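Probable molybdenum cofactor guanylyltransferase (Aquifex aeolicus, PDB 2E8B) probably transfers the GMP moiety of GTP to molybdenum-molybdopterin, making the guanine dinucleotide form of the cofactor in a magnesium-dependent reaction. Local coordinates at residues Val60-Glu65 and Val75-Glu80; Thr16-Ala21 and Leu92-Glu97; Ala129-Leu134 and Glu177-Leu182; Val115-Glu120 and Asn170-Pro175. All blocks are in the same frame, centred on the assembly; numbering follows the deposited sequence.

Interaction 1: Val60-Glu65 and Val75-Glu80; sequences VAKDRE and VLDEFE
Lys62 and Asp77 run alongside each other in the same direction, just past the point where two parallel strands end. Two backbone bonds pair those strands: Ala61 N to Val75 O, and Asp77 N to Ala61 O at 2.9 Å. Lys62 leaves with CG opposite its own carbonyl carbon (chi1 -61°), runs extended, and bends only at the last torsion (chi4 -64°), which turns NZ in toward 75-80. There NZ bonds Phe79 O at 2.8 Å, coming from above the carbonyl plane, forms a salt bridge to Asp77 OD2, also 2.8 Å away, whose hydrogen bond is weak, and hydrogen-bonds Glu81 O. Asp77 OD1 accepts Phe79 N at 3.0 Å, closing an Asx turn. On the backbone, a water gives one proton to Lys62 O and one to Asp77 O. Beside this, Leu76 CD1 rests 3.4 Å from Lys62 O, while Arg64 crosses Leu76 and hydrogen-bonds Val74 O. Both carboxylate oxygens of Asp77, predicted to bind GTP, are thus engaged, one by the ammonium and one by an amide, which probably fixes how this group faces the nucleotide site.

Interaction 2: Thr16-Ala21 and Leu92-Glu97; sequences TCYVLA and LKHAKE
Tyr18 drives its ring from strand 16-22 against His94 and Ala95, where helix 84-94 ends. The Tyr18 and His94 rings meet rim to rim, with centroids 5.7 Å apart and planes at 81°, so neither lies over the other. The exact fit is doubtful, because the imidazole is probably modelled turned over. Tyr18 OH also sits 3.3 Å from Ala95 CA. Tyr58 adds to this close-packed part, meeting both rings, His94 edge-to-face. At the Thr16 end the backbones come closest, yet two waters, and no direct hydrogen bond, link the segments. One molecule binds Tyr18 OH at 2.6 Å and Thr16 OG1 at 2.9 Å while accepting Lys96 N at 3.0 Å. A second water accepts Thr16 N at 3.0 Å and donates to Glu97 OE1 at 2.5 Å. The Glu97 chain is extended beyond CG, which carries its carboxylate to this end of the strand, where OE1 also takes Asn15 N. A helix laid over the parallel part of the mixed sheet belongs to a beta-alpha-beta crossover, here running from strand 74-76 through helix 84-94 to strand 99-104 in the nucleotide-binding alpha/beta core of this GT-A-like domain.

Interaction 3: Ala129-Leu134 and Glu177-Leu182; sequences AKTEKL and ELRYTL
Thr131 and Arg179 bring the backbones to 6.1 Å between CA atoms, where strand 126-130 gives way to a tight bend held by Thr131 N to Lys133 O, and where the facing chain is in 3-10 conformation at 180-182. Thr131 takes Arg179 and Leu182 together. Its CG2 presses on Leu182 CD1 at 3.3 Å, closer than carbons usually pack, and its CB lies over one face of the Arg179 guanidinium, offset toward the rim. Ala129 CB backs the same leucine methyl at 4.1 Å. The arginine chain bends at chi3 (60°) to carry its head across the threonine, and NH2 then donates to Glu132 OE2 at 2.9 Å. That salt bridge uses the anti lone pair of the carboxylate, and the two groups' planes stand 67° apart, so one bond holds them and not a flat two-pronged pair. On the other terminal nitrogen, NH1 gives a proton to a water 2.6 Å away that is also in reach of Lys130 O. This outer, watered layer contrasts with the methyl packing beneath it. The bend joins strands 126-130 and 134-135 as a beta-hairpin, and the chain beyond strand 170-173 folds back over its turn.

Interaction 4: Val115-Glu120 and Asn170-Pro175; sequences VLYVLE and NEVEIP
Tyr117 and Val118 face Val172, Ile174 and Pro175 from a helical turn held by Glu120 N to Leu116 O, 2.9 Å. No hydrogen bond crosses between the two segments, so apolar surfaces do the work. Pro175 lies over one face of the Tyr117 ring: its CG stands 3.8 Å from the ring centroid and 14° off the normal, a CH-pi contact, and Pro175 CD reaches Tyr117 CE2 at 3.5 Å. Tyr117 gets there with CG swung opposite its backbone N (chi1 -171°), which lays the ring out along the strand's exit. Here helix 112-120 packs on the sheet of the alpha/beta domain; the axis of segment 115-120 passes 9.1 Å from that of strand 170-173, their directions 135° apart. The strand is parallel to strand 126-130, to which Val172 and Ile174 are hydrogen-bonded through Lys130. Val172 CG1 touches the ring at Tyr117 CD2, 3.8 Å away, as the two side chains pass with their ends heading opposite ways. Val118 comes in deeper: its CG2 meets Ile174 CD1 at 4.3 Å and lies a little farther from Val172 CG1, while Phe101 of strand 99-104 packs against Val118 as well.

Overall arrangement
From the N terminus, strand 16-22 opens interaction 2, whose loop closes only at 92-97. Interaction 1 nests inside it, joining 60-65 to 75-80, and the two touch: strands 56-61 and 16-22 are neighbours, and Val75 packs on His94. Together they tie up the part of the sheet that carries Leu20 and Ala21 and leads into Asp77, all predicted to bind GTP. The chain then opens interaction 4 at 115-120 and interaction 3 at 129-134; interaction 4 closes at 170-175 and interaction 3 at 177-182, so their loops cross. These two also touch, through a Lys130-Glu171 salt bridge and paired strands 126-130 and 170-173. The centre of interaction 1 is about 28 Å from those of interactions 3 and 4.

Interaction 1: Val60-Glu65 and Val75-Glu80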
loop_
_atom_site.group_PDB
_atom_site.type_symbol
_atom_site.label_atom_id
_atom_site.label_comp_id
_atom_site.label_asym_id
_atom_site.label_seq_id
_atom_site.Cartn_x
_atom_site.Cartn_y
_atom_site.Cartn_z
ATOM N N VAL A 60 7.414 2.945 -3.064
ATOM C CA VAL A 60 7.222 4.384 -3.038
ATOM C C VAL A 60 7.947 4.892 -1.798
ATOM O O VAL A 60 7.603 4.520 -0.676
ATOM C CB VAL A 60 5.731 4.757 -2.944
ATOM C CG1 VAL A 60 5.586 6.265 -2.777
ATOM C CG2 VAL A 60 4.991 4.285 -4.193
ATOM N N ALA A 61 8.964 5.724 -2.001
ATOM C CA ALA A 61 9.732 6.257 -0.880
ATOM C C ALA A 61 10.304 7.633 -1.197
ATOM O O ALA A 61 10.418 8.010 -2.362
ATOM C CB ALA A 61 10.859 5.300 -0.528
ATOM N N LYS A 62 10.664 8.377 -0.154
ATOM C CA LYS A 62 11.233 9.718 -0.322
ATOM C C LYS A 62 12.746 9.673 -0.534
ATOM O O LYS A 62 13.355 10.658 -0.961
ATOM C CB LYS A 62 10.930 10.592 0.906
ATOM C CG LYS A 62 9.451 10.831 1.189
ATOM C CD LYS A 62 9.277 11.844 2.303
ATOM C CE LYS A 62 7.811 12.035 2.670
ATOM N NZ LYS A 62 7.018 12.602 1.541
ATOM N N ASP A 63 13.352 8.528 -0.231
ATOM C CA ASP A 63 14.798 8.364 -0.370
ATOM C C ASP A 63 15.118 7.044 -1.072
ATOM O O ASP A 63 14.888 5.968 -0.520
ATOM C CB ASP A 63 15.451 8.388 1.014
ATOM C CG ASP A 63 16.956 8.554 0.950
ATOM O OD1 ASP A 63 17.605 7.838 0.165
ATOM O OD2 ASP A 63 17.493 9.397 1.695
ATOM N N ARG A 64 15.654 7.128 -2.283
ATOM C CA ARG A 64 15.980 5.933 -3.052
ATOM C C ARG A 64 17.089 5.072 -2.438
ATOM O O ARG A 64 16.944 3.854 -2.330
ATOM C CB ARG A 64 16.353 6.318 -4.490
ATOM C CG ARG A 64 16.703 5.132 -5.373
ATOM C CD ARG A 64 16.782 5.504 -6.850
ATOM N NE ARG A 64 15.463 5.723 -7.445
ATOM C CZ ARG A 64 14.992 6.912 -7.813
ATOM N NH1 ARG A 64 15.730 8.002 -7.651
ATOM N NH2 ARG A 64 13.784 7.011 -8.352
ATOM N N GLU A 65 18.193 5.689 -2.030
ATOM C CA GLU A 65 19.293 4.919 -1.447
ATOM C C GLU A 65 18.911 4.230 -0.140
ATOM O O GLU A 65 19.481 3.199 0.217
ATOM C CB GLU A 65 20.514 5.816 -1.228
ATOM C CG GLU A 65 21.318 6.057 -2.493
ATOM C CD GLU A 65 21.835 4.762 -3.100
ATOM O OE1 GLU A 65 22.549 4.019 -2.392
ATOM O OE2 GLU A 65 21.528 4.488 -4.280
ATOM N N VAL A 75 9.842 4.462 -6.819
ATOM C CA VAL A 75 9.119 5.579 -7.405
ATOM C C VAL A 75 9.256 6.651 -6.334
ATOM O O VAL A 75 8.796 6.481 -5.207
ATOM C CB VAL A 75 7.637 5.239 -7.664
ATOM C CG1 VAL A 75 6.902 6.477 -8.149
ATOM C CG2 VAL A 75 7.541 4.135 -8.716
ATOM N N LEU A 76 9.916 7.746 -6.690
ATOM C CA LEU A 76 10.188 8.825 -5.752
ATOM C C LEU A 76 9.043 9.732 -5.318
ATOM O O LEU A 76 8.355 10.335 -6.140
ATOM C CB LEU A 76 11.320 9.697 -6.304
ATOM C CG LEU A 76 11.929 10.721 -5.351
ATOM C CD1 LEU A 76 12.689 9.988 -4.263
ATOM C CD2 LEU A 76 12.858 11.655 -6.108
ATOM N N ASP A 77 8.864 9.818 -4.003
ATOM C CA ASP A 77 7.874 10.683 -3.375
ATOM C C ASP A 77 8.703 11.952 -3.154
ATOM O O ASP A 77 9.573 11.990 -2.279
ATOM C CB ASP A 77 7.441 10.068 -2.041
ATOM C CG ASP A 77 6.652 11.028 -1.168
ATOM O OD1 ASP A 77 6.604 12.236 -1.479
ATOM O OD2 ASP A 77 6.094 10.563 -0.150
ATOM N N GLU A 78 8.438 12.977 -3.959
ATOM C CA GLU A 78 9.199 14.222 -3.904
ATOM C C GLU A 78 8.738 15.260 -2.882
ATOM O O GLU A 78 9.342 16.325 -2.758
ATOM C CB GLU A 78 9.228 14.845 -5.302
ATOM C CG GLU A 78 9.578 13.832 -6.390
ATOM C CD GLU A 78 9.523 14.409 -7.791
ATOM O OE1 GLU A 78 10.479 15.110 -8.186
ATOM O OE2 GLU A 78 8.521 14.164 -8.495
ATOM N N PHE A 79 7.675 14.957 -2.152
ATOM C CA PHE A 79 7.158 15.876 -1.146
ATOM C C PHE A 79 7.958 15.796 0.147
ATOM O O PHE A 79 8.521 14.751 0.478
ATOM C CB PHE A 79 5.695 15.556 -0.846
ATOM C CG PHE A 79 4.769 15.839 -1.988
ATOM C CD1 PHE A 79 4.595 14.907 -3.006
ATOM C CD2 PHE A 79 4.075 17.044 -2.053
ATOM C CE1 PHE A 79 3.742 15.165 -4.075
ATOM C CE2 PHE A 79 3.222 17.313 -3.112
ATOM C CZ PHE A 79 3.053 16.372 -4.129
ATOM N N GLU A 80 7.995 16.906 0.875
ATOM C CA GLU A 80 8.702 16.974 2.150
ATOM C C GLU A 80 7.831 16.360 3.247
ATOM O O GLU A 80 8.317 15.618 4.104
ATOM C CB GLU A 80 9.014 18.433 2.506
ATOM C CG GLU A 80 9.894 19.157 1.500
ATOM C CD GLU A 80 11.302 18.594 1.434
ATOM O OE1 GLU A 80 11.979 18.557 2.482
ATOM O OE2 GLU A 80 11.735 18.192 0.331
HETATM O O HOH W 1 12.050 12.886 -1.862
#

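Interaction 2: Thr16-Ala21 and Leu92-Glu97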
loop_
_atom_site.group_PDB
_atom_site.type_symbol
_atom_site.label_atom_id
_atom_site.label_comp_id
_atom_site.label_asym_id
_atom_site.label_seq_id
_atom_site.Cartn_x
_atom_site.Cartn_y
_atom_site.Cartn_z
ATOM N N THR A 16 0.143 -4.476 -11.516
ATOM C CA THR A 16 1.153 -3.698 -10.808
ATOM C C THR A 16 0.757 -3.365 -9.372
ATOM O O THR A 16 -0.421 -3.187 -9.059
ATOM C CB THR A 16 1.470 -2.393 -11.567
ATOM O OG1 THR A 16 0.401 -1.458 -11.393
ATOM C CG2 THR A 16 1.624 -2.678 -13.055
ATOM N N CYS A 17 1.759 -3.288 -8.502
ATOM C CA CYS A 17 1.539 -2.988 -7.095
ATOM C C CYS A 17 2.558 -1.978 -6.586
ATOM O O CYS A 17 3.732 -2.013 -6.965
ATOM C CB CYS A 17 1.643 -4.276 -6.272
ATOM S SG CYS A 17 1.470 -4.114 -4.469
ATOM N N TYR A 18 2.101 -1.086 -5.714
ATOM C CA TYR A 18 2.958 -0.073 -5.123
ATOM C C TYR A 18 3.043 -0.320 -3.629
ATOM O O TYR A 18 2.028 -0.339 -2.945
ATOM C CB TYR A 18 2.386 1.314 -5.385
ATOM C CG TYR A 18 2.465 1.689 -6.833
ATOM C CD1 TYR A 18 1.469 1.299 -7.719
ATOM C CD2 TYR A 18 3.574 2.371 -7.334
ATOM C CE1 TYR A 18 1.569 1.569 -9.073
ATOM C CE2 TYR A 18 3.689 2.651 -8.691
ATOM C CZ TYR A 18 2.681 2.244 -9.553
ATOM O OH TYR A 18 2.776 2.506 -10.892
ATOM N N VAL A 19 4.260 -0.538 -3.142
ATOM C CA VAL A 19 4.491 -0.775 -1.726
ATOM C C VAL A 19 4.920 0.556 -1.132
ATOM O O VAL A 19 5.950 1.114 -1.518
ATOM C CB VAL A 19 5.596 -1.832 -1.511
ATOM C CG1 VAL A 19 5.899 -1.978 -0.031
ATOM C CG2 VAL A 19 5.158 -3.164 -2.098
ATOM N N LEU A 20 4.122 1.067 -0.201
ATOM C CA LEU A 20 4.395 2.355 0.427
ATOM C C LEU A 20 5.393 2.256 1.576
ATOM O O LEU A 20 5.107 1.647 2.603
ATOM C CB LEU A 20 3.083 2.979 0.920
ATOM C CG LEU A 20 1.968 3.055 -0.126
ATOM C CD1 LEU A 20 0.751 3.773 0.449
ATOM C CD2 LEU A 20 2.475 3.797 -1.355
ATOM N N ALA A 21 6.559 2.873 1.395
ATOM C CA ALA A 21 7.616 2.855 2.404
ATOM C C ALA A 21 7.647 4.096 3.292
ATOM O O ALA A 21 8.317 4.100 4.325
ATOM C CB ALA A 21 8.967 2.675 1.730
ATOM N N LEU A 92 -0.402 6.614 -7.803
ATOM C CA LEU A 92 -1.364 6.782 -8.887
ATOM C C LEU A 92 -0.847 7.640 -10.033
ATOM O O LEU A 92 -1.223 7.435 -11.189
ATOM C CB LEU A 92 -2.669 7.346 -8.337
ATOM C CG LEU A 92 -3.374 6.373 -7.388
ATOM C CD1 LEU A 92 -4.617 7.017 -6.820
ATOM C CD2 LEU A 92 -3.724 5.088 -8.133
ATOM N N LYS A 93 0.021 8.593 -9.714
ATOM C CA LYS A 93 0.608 9.455 -10.732
ATOM C C LYS A 93 1.501 8.603 -11.641
ATOM O O LYS A 93 1.542 8.794 -12.859
ATOM C CB LYS A 93 1.433 10.547 -10.046
ATOM C CG LYS A 93 2.176 11.499 -10.965
ATOM C CD LYS A 93 2.970 12.490 -10.121
ATOM C CE LYS A 93 3.793 13.439 -10.966
ATOM N NZ LYS A 93 4.528 14.398 -10.096
ATOM N N HIS A 94 2.198 7.645 -11.036
ATOM C CA HIS A 94 3.103 6.761 -11.758
ATOM C C HIS A 94 2.378 5.631 -12.485
ATOM O O HIS A 94 2.850 5.151 -13.509
ATOM C CB HIS A 94 4.120 6.152 -10.784
ATOM C CG HIS A 94 5.099 5.222 -11.428
ATOM N ND1 HIS A 94 6.230 5.662 -12.082
ATOM C CD2 HIS A 94 5.119 3.871 -11.514
ATOM C CE1 HIS A 94 6.906 4.624 -12.540
ATOM N NE2 HIS A 94 6.251 3.524 -12.209
ATOM N N ALA A 95 1.236 5.211 -11.944
ATOM C CA ALA A 95 0.456 4.109 -12.511
ATOM C C ALA A 95 0.412 4.075 -14.038
ATOM O O ALA A 95 0.148 5.089 -14.679
ATOM C CB ALA A 95 -0.961 4.148 -11.957
ATOM N N LYS A 96 0.671 2.900 -14.608
ATOM C CA LYS A 96 0.651 2.720 -16.058
ATOM C C LYS A 96 -0.612 1.980 -16.493
ATOM O O LYS A 96 -0.878 1.841 -17.689
ATOM C CB LYS A 96 1.886 1.939 -16.516
ATOM C CG LYS A 96 3.209 2.502 -16.015
ATOM C CD LYS A 96 3.362 3.985 -16.326
ATOM C CE LYS A 96 4.676 4.524 -15.772
ATOM N NZ LYS A 96 4.731 6.011 -15.808
ATOM N N GLU A 97 -1.377 1.496 -15.519
ATOM C CA GLU A 97 -2.626 0.792 -15.796
ATOM C C GLU A 97 -3.744 1.525 -15.055
ATOM O O GLU A 97 -3.475 2.312 -14.149
ATOM C CB GLU A 97 -2.545 -0.665 -15.329
ATOM C CG GLU A 97 -1.444 -1.484 -15.999
ATOM C CD GLU A 97 -1.590 -2.975 -15.744
ATOM O OE1 GLU A 97 -1.746 -3.368 -14.570
ATOM O OE2 GLU A 97 -1.544 -3.758 -16.717
HETATM O O HOH W 2 -2.031 -2.553 -12.231
HETATM O O HOH W 3 1.757 0.824 -12.667
#

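Interaction 3: Ala129-Leu134 and Glu177-Leu182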
loop_
_atom_site.group_PDB
_atom_site.type_symbol
_atom_site.label_atom_id
_atom_site.label_comp_id
_atom_site.label_asym_id
_atom_site.label_seq_id
_atom_site.Cartn_x
_atom_site.Cartn_y
_atom_site.Cartn_z
ATOM N N ALA A 129 -9.229 -3.560 2.056
ATOM C CA ALA A 129 -9.418 -4.593 3.063
ATOM C C ALA A 129 -10.072 -4.052 4.328
ATOM O O ALA A 129 -9.772 -2.946 4.769
ATOM C CB ALA A 129 -8.067 -5.226 3.403
ATOM N N LYS A 130 -10.962 -4.847 4.911
ATOM C CA LYS A 130 -11.660 -4.452 6.124
ATOM C C LYS A 130 -11.725 -5.567 7.160
ATOM O O LYS A 130 -12.281 -6.636 6.912
ATOM C CB LYS A 130 -13.086 -3.990 5.782
ATOM C CG LYS A 130 -13.956 -3.631 6.983
ATOM C CD LYS A 130 -13.432 -2.407 7.712
ATOM C CE LYS A 130 -14.311 -2.045 8.903
ATOM N NZ LYS A 130 -15.703 -1.695 8.503
ATOM N N THR A 131 -11.116 -5.313 8.314
ATOM C CA THR A 131 -11.150 -6.242 9.437
ATOM C C THR A 131 -11.908 -5.392 10.441
ATOM O O THR A 131 -12.961 -4.853 10.109
ATOM C CB THR A 131 -9.743 -6.552 9.987
ATOM O OG1 THR A 131 -9.109 -5.339 10.404
ATOM C CG2 THR A 131 -8.891 -7.233 8.933
ATOM N N GLU A 132 -11.384 -5.258 11.656
ATOM C CA GLU A 132 -12.031 -4.409 12.645
ATOM C C GLU A 132 -11.719 -2.987 12.203
ATOM O O GLU A 132 -12.474 -2.055 12.466
ATOM C CB GLU A 132 -11.441 -4.656 14.034
ATOM C CG GLU A 132 -11.812 -5.997 14.631
ATOM C CD GLU A 132 -13.299 -6.110 14.886
ATOM O OE1 GLU A 132 -13.838 -5.239 15.604
ATOM O OE2 GLU A 132 -13.927 -7.060 14.371
ATOM N N LYS A 133 -10.595 -2.852 11.510
ATOM C CA LYS A 133 -10.116 -1.573 11.003
ATOM C C LYS A 133 -10.216 -1.498 9.483
ATOM O O LYS A 133 -10.174 -2.520 8.799
ATOM C CB LYS A 133 -8.652 -1.383 11.411
ATOM C CG LYS A 133 -7.914 -0.297 10.642
ATOM C CD LYS A 133 -6.459 -0.197 11.076
ATOM C CE LYS A 133 -5.732 0.869 10.279
ATOM N NZ LYS A 133 -4.370 1.127 10.814
ATOM N N LEU A 134 -10.356 -0.284 8.959
ATOM C CA LEU A 134 -10.409 -0.098 7.514
ATOM C C LEU A 134 -8.956 0.059 7.065
ATOM O O LEU A 134 -8.272 1.004 7.464
ATOM C CB LEU A 134 -11.196 1.162 7.154
ATOM C CG LEU A 134 -11.299 1.441 5.652
ATOM C CD1 LEU A 134 -12.142 0.355 4.991
ATOM C CD2 LEU A 134 -11.912 2.815 5.414
ATOM N N GLU A 177 -9.736 -16.256 8.932
ATOM C CA GLU A 177 -8.388 -16.801 8.978
ATOM C C GLU A 177 -7.298 -15.970 8.313
ATOM O O GLU A 177 -6.133 -16.353 8.331
ATOM C CB GLU A 177 -8.389 -18.234 8.437
ATOM C CG GLU A 177 -9.171 -19.185 9.345
ATOM C CD GLU A 177 -8.828 -20.645 9.122
ATOM O OE1 GLU A 177 -7.627 -20.965 9.004
ATOM O OE2 GLU A 177 -9.760 -21.476 9.083
ATOM N N LEU A 178 -7.670 -14.825 7.747
ATOM C CA LEU A 178 -6.697 -13.950 7.106
ATOM C C LEU A 178 -6.635 -12.597 7.803
ATOM O O LEU A 178 -5.832 -11.743 7.442
ATOM C CB LEU A 178 -7.044 -13.733 5.628
ATOM C CG LEU A 178 -6.837 -14.916 4.681
ATOM C CD1 LEU A 178 -7.192 -14.498 3.263
ATOM C CD2 LEU A 178 -5.391 -15.383 4.752
ATOM N N ARG A 179 -7.475 -12.398 8.812
ATOM C CA ARG A 179 -7.481 -11.115 9.501
ATOM C C ARG A 179 -6.153 -10.784 10.171
ATOM O O ARG A 179 -5.736 -9.627 10.191
ATOM C CB ARG A 179 -8.622 -11.072 10.518
ATOM C CG ARG A 179 -9.997 -10.905 9.864
ATOM C CD ARG A 179 -11.123 -11.343 10.777
ATOM N NE ARG A 179 -11.182 -10.593 12.029
ATOM C CZ ARG A 179 -11.890 -9.483 12.212
ATOM N NH1 ARG A 179 -12.613 -8.973 11.225
ATOM N NH2 ARG A 179 -11.890 -8.888 13.397
ATOM N N TYR A 180 -5.475 -11.798 10.697
ATOM C CA TYR A 180 -4.199 -11.565 11.367
ATOM C C TYR A 180 -3.120 -11.073 10.403
ATOM O O TYR A 180 -2.131 -10.474 10.827
ATOM C CB TYR A 180 -3.731 -12.848 12.069
ATOM C CG TYR A 180 -3.058 -13.849 11.157
ATOM C CD1 TYR A 180 -3.808 -14.715 10.365
ATOM C CD2 TYR A 180 -1.665 -13.922 11.077
ATOM C CE1 TYR A 180 -3.191 -15.628 9.512
ATOM C CE2 TYR A 180 -1.040 -14.833 10.232
ATOM C CZ TYR A 180 -1.809 -15.683 9.451
ATOM O OH TYR A 180 -1.205 -16.588 8.611
ATOM N N THR A 181 -3.315 -11.308 9.108
ATOM C CA THR A 181 -2.325 -10.894 8.122
ATOM C C THR A 181 -2.278 -9.381 7.954
ATOM O O THR A 181 -1.403 -8.857 7.266
ATOM C CB THR A 181 -2.594 -11.531 6.734
ATOM O OG1 THR A 181 -3.798 -10.992 6.176
ATOM C CG2 THR A 181 -2.727 -13.046 6.864
ATOM N N LEU A 182 -3.210 -8.681 8.592
ATOM C CA LEU A 182 -3.271 -7.223 8.495
ATOM C C LEU A 182 -2.787 -6.501 9.750
ATOM O O LEU A 182 -2.897 -5.278 9.857
ATOM C CB LEU A 182 -4.707 -6.794 8.168
ATOM C CG LEU A 182 -5.089 -7.051 6.705
ATOM C CD1 LEU A 182 -6.573 -7.323 6.572
ATOM C CD2 LEU A 182 -4.680 -5.851 5.867
HETATM O O HOH W 4 -12.815 -9.197 8.659
HETATM O O HOH W 5 -15.200 -6.999 11.483
#

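Interaction 4: Val115-Glu120 and Asn170-Pro175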
loop_
_atom_site.group_PDB
_atom_site.type_symbol
_atom_site.label_atom_id
_atom_site.label_comp_id
_atom_site.label_asym_id
_atom_site.label_seq_id
_atom_site.Cartn_x
_atom_site.Cartn_y
_atom_site.Cartn_z
ATOM N N VAL A 115 -3.904 -10.719 -0.453
ATOM C CA VAL A 115 -3.862 -9.854 -1.619
ATOM C C VAL A 115 -4.777 -10.411 -2.706
ATOM O O VAL A 115 -5.551 -9.674 -3.322
ATOM C CB VAL A 115 -2.434 -9.748 -2.173
ATOM C CG1 VAL A 115 -2.429 -8.946 -3.465
ATOM C CG2 VAL A 115 -1.536 -9.095 -1.138
ATOM N N LEU A 116 -4.696 -11.719 -2.928
ATOM C CA LEU A 116 -5.506 -12.365 -3.950
ATOM C C LEU A 116 -7.003 -12.285 -3.656
ATOM O O LEU A 116 -7.805 -12.140 -4.577
ATOM C CB LEU A 116 -5.071 -13.821 -4.116
ATOM C CG LEU A 116 -3.651 -13.991 -4.661
ATOM C CD1 LEU A 116 -3.332 -15.463 -4.735
ATOM C CD2 LEU A 116 -3.524 -13.342 -6.038
ATOM N N TYR A 117 -7.386 -12.371 -2.384
ATOM C CA TYR A 117 -8.804 -12.290 -2.039
ATOM C C TYR A 117 -9.318 -10.894 -2.369
ATOM O O TYR A 117 -10.444 -10.733 -2.853
ATOM C CB TYR A 117 -9.043 -12.579 -0.552
ATOM C CG TYR A 117 -10.513 -12.718 -0.201
ATOM C CD1 TYR A 117 -11.238 -13.844 -0.590
ATOM C CD2 TYR A 117 -11.179 -11.717 0.508
ATOM C CE1 TYR A 117 -12.593 -13.972 -0.282
ATOM C CE2 TYR A 117 -12.537 -11.835 0.822
ATOM C CZ TYR A 117 -13.233 -12.964 0.420
ATOM O OH TYR A 117 -14.573 -13.082 0.700
ATOM N N VAL A 118 -8.489 -9.883 -2.120
ATOM C CA VAL A 118 -8.894 -8.518 -2.425
ATOM C C VAL A 118 -9.033 -8.364 -3.934
ATOM O O VAL A 118 -10.016 -7.802 -4.413
ATOM C CB VAL A 118 -7.891 -7.484 -1.870
ATOM C CG1 VAL A 118 -8.263 -6.078 -2.354
ATOM C CG2 VAL A 118 -7.927 -7.515 -0.354
ATOM N N LEU A 119 -8.067 -8.888 -4.684
ATOM C CA LEU A 119 -8.123 -8.803 -6.140
ATOM C C LEU A 119 -9.383 -9.463 -6.690
ATOM O O LEU A 119 -10.023 -8.937 -7.604
ATOM C CB LEU A 119 -6.904 -9.476 -6.780
ATOM C CG LEU A 119 -5.557 -8.766 -6.640
ATOM C CD1 LEU A 119 -4.468 -9.590 -7.308
ATOM C CD2 LEU A 119 -5.644 -7.395 -7.277
ATOM N N GLU A 120 -9.723 -10.627 -6.146
ATOM C CA GLU A 120 -10.901 -11.358 -6.603
ATOM C C GLU A 120 -12.177 -10.558 -6.370
ATOM O O GLU A 120 -13.112 -10.626 -7.165
ATOM C CB GLU A 120 -11.000 -12.708 -5.877
ATOM C CG GLU A 120 -12.199 -13.558 -6.296
ATOM C CD GLU A 120 -12.298 -14.870 -5.526
ATOM O OE1 GLU A 120 -11.263 -15.555 -5.374
ATOM O OE2 GLU A 120 -13.416 -15.227 -5.089
ATOM N N ASN A 170 -15.331 0.459 -1.701
ATOM C CA ASN A 170 -15.909 -0.834 -1.384
ATOM C C ASN A 170 -15.063 -1.553 -0.343
ATOM O O ASN A 170 -13.839 -1.609 -0.467
ATOM C CB ASN A 170 -15.985 -1.685 -2.649
ATOM C CG ASN A 170 -16.817 -1.033 -3.731
ATOM O OD1 ASN A 170 -18.038 -0.958 -3.626
ATOM N ND2 ASN A 170 -16.156 -0.541 -4.773
ATOM N N GLU A 171 -15.712 -2.091 0.684
ATOM C CA GLU A 171 -15.001 -2.829 1.719
ATOM C C GLU A 171 -14.931 -4.295 1.332
ATOM O O GLU A 171 -15.918 -4.876 0.872
ATOM C CB GLU A 171 -15.724 -2.775 3.065
ATOM C CG GLU A 171 -15.743 -1.450 3.789
ATOM C CD GLU A 171 -16.305 -1.608 5.197
ATOM O OE1 GLU A 171 -17.106 -2.550 5.422
ATOM O OE2 GLU A 171 -15.957 -0.797 6.077
ATOM N N VAL A 172 -13.767 -4.896 1.518
ATOM C CA VAL A 172 -13.620 -6.315 1.249
ATOM C C VAL A 172 -13.456 -6.912 2.637
ATOM O O VAL A 172 -12.415 -6.748 3.266
ATOM C CB VAL A 172 -12.373 -6.611 0.389
ATOM C CG1 VAL A 172 -12.230 -8.113 0.188
ATOM C CG2 VAL A 172 -12.488 -5.920 -0.955
ATOM N N GLU A 173 -14.512 -7.549 3.138
ATOM C CA GLU A 173 -14.471 -8.157 4.463
ATOM C C GLU A 173 -13.470 -9.299 4.429
ATOM O O GLU A 173 -13.666 -10.288 3.721
ATOM C CB GLU A 173 -15.850 -8.693 4.850
ATOM C CG GLU A 173 -15.906 -9.289 6.246
ATOM C CD GLU A 173 -17.260 -9.894 6.564
ATOM O OE1 GLU A 173 -18.261 -9.153 6.534
ATOM O OE2 GLU A 173 -17.321 -11.112 6.842
ATOM N N ILE A 174 -12.386 -9.154 5.183
ATOM C CA ILE A 174 -11.352 -10.176 5.205
ATOM C C ILE A 174 -11.795 -11.410 5.964
ATOM O O ILE A 174 -12.285 -11.315 7.090
ATOM C CB ILE A 174 -10.049 -9.630 5.830
ATOM C CG1 ILE A 174 -9.516 -8.479 4.972
ATOM C CG2 ILE A 174 -9.012 -10.737 5.946
ATOM C CD1 ILE A 174 -9.269 -8.852 3.513
ATOM N N PRO A 175 -11.646 -12.593 5.339
ATOM C CA PRO A 175 -12.032 -13.850 5.978
ATOM C C PRO A 175 -11.329 -13.983 7.318
ATOM O O PRO A 175 -10.175 -13.582 7.467
ATOM C CB PRO A 175 -11.569 -14.902 4.980
ATOM C CG PRO A 175 -11.766 -14.222 3.661
ATOM C CD PRO A 175 -11.236 -12.816 3.941
#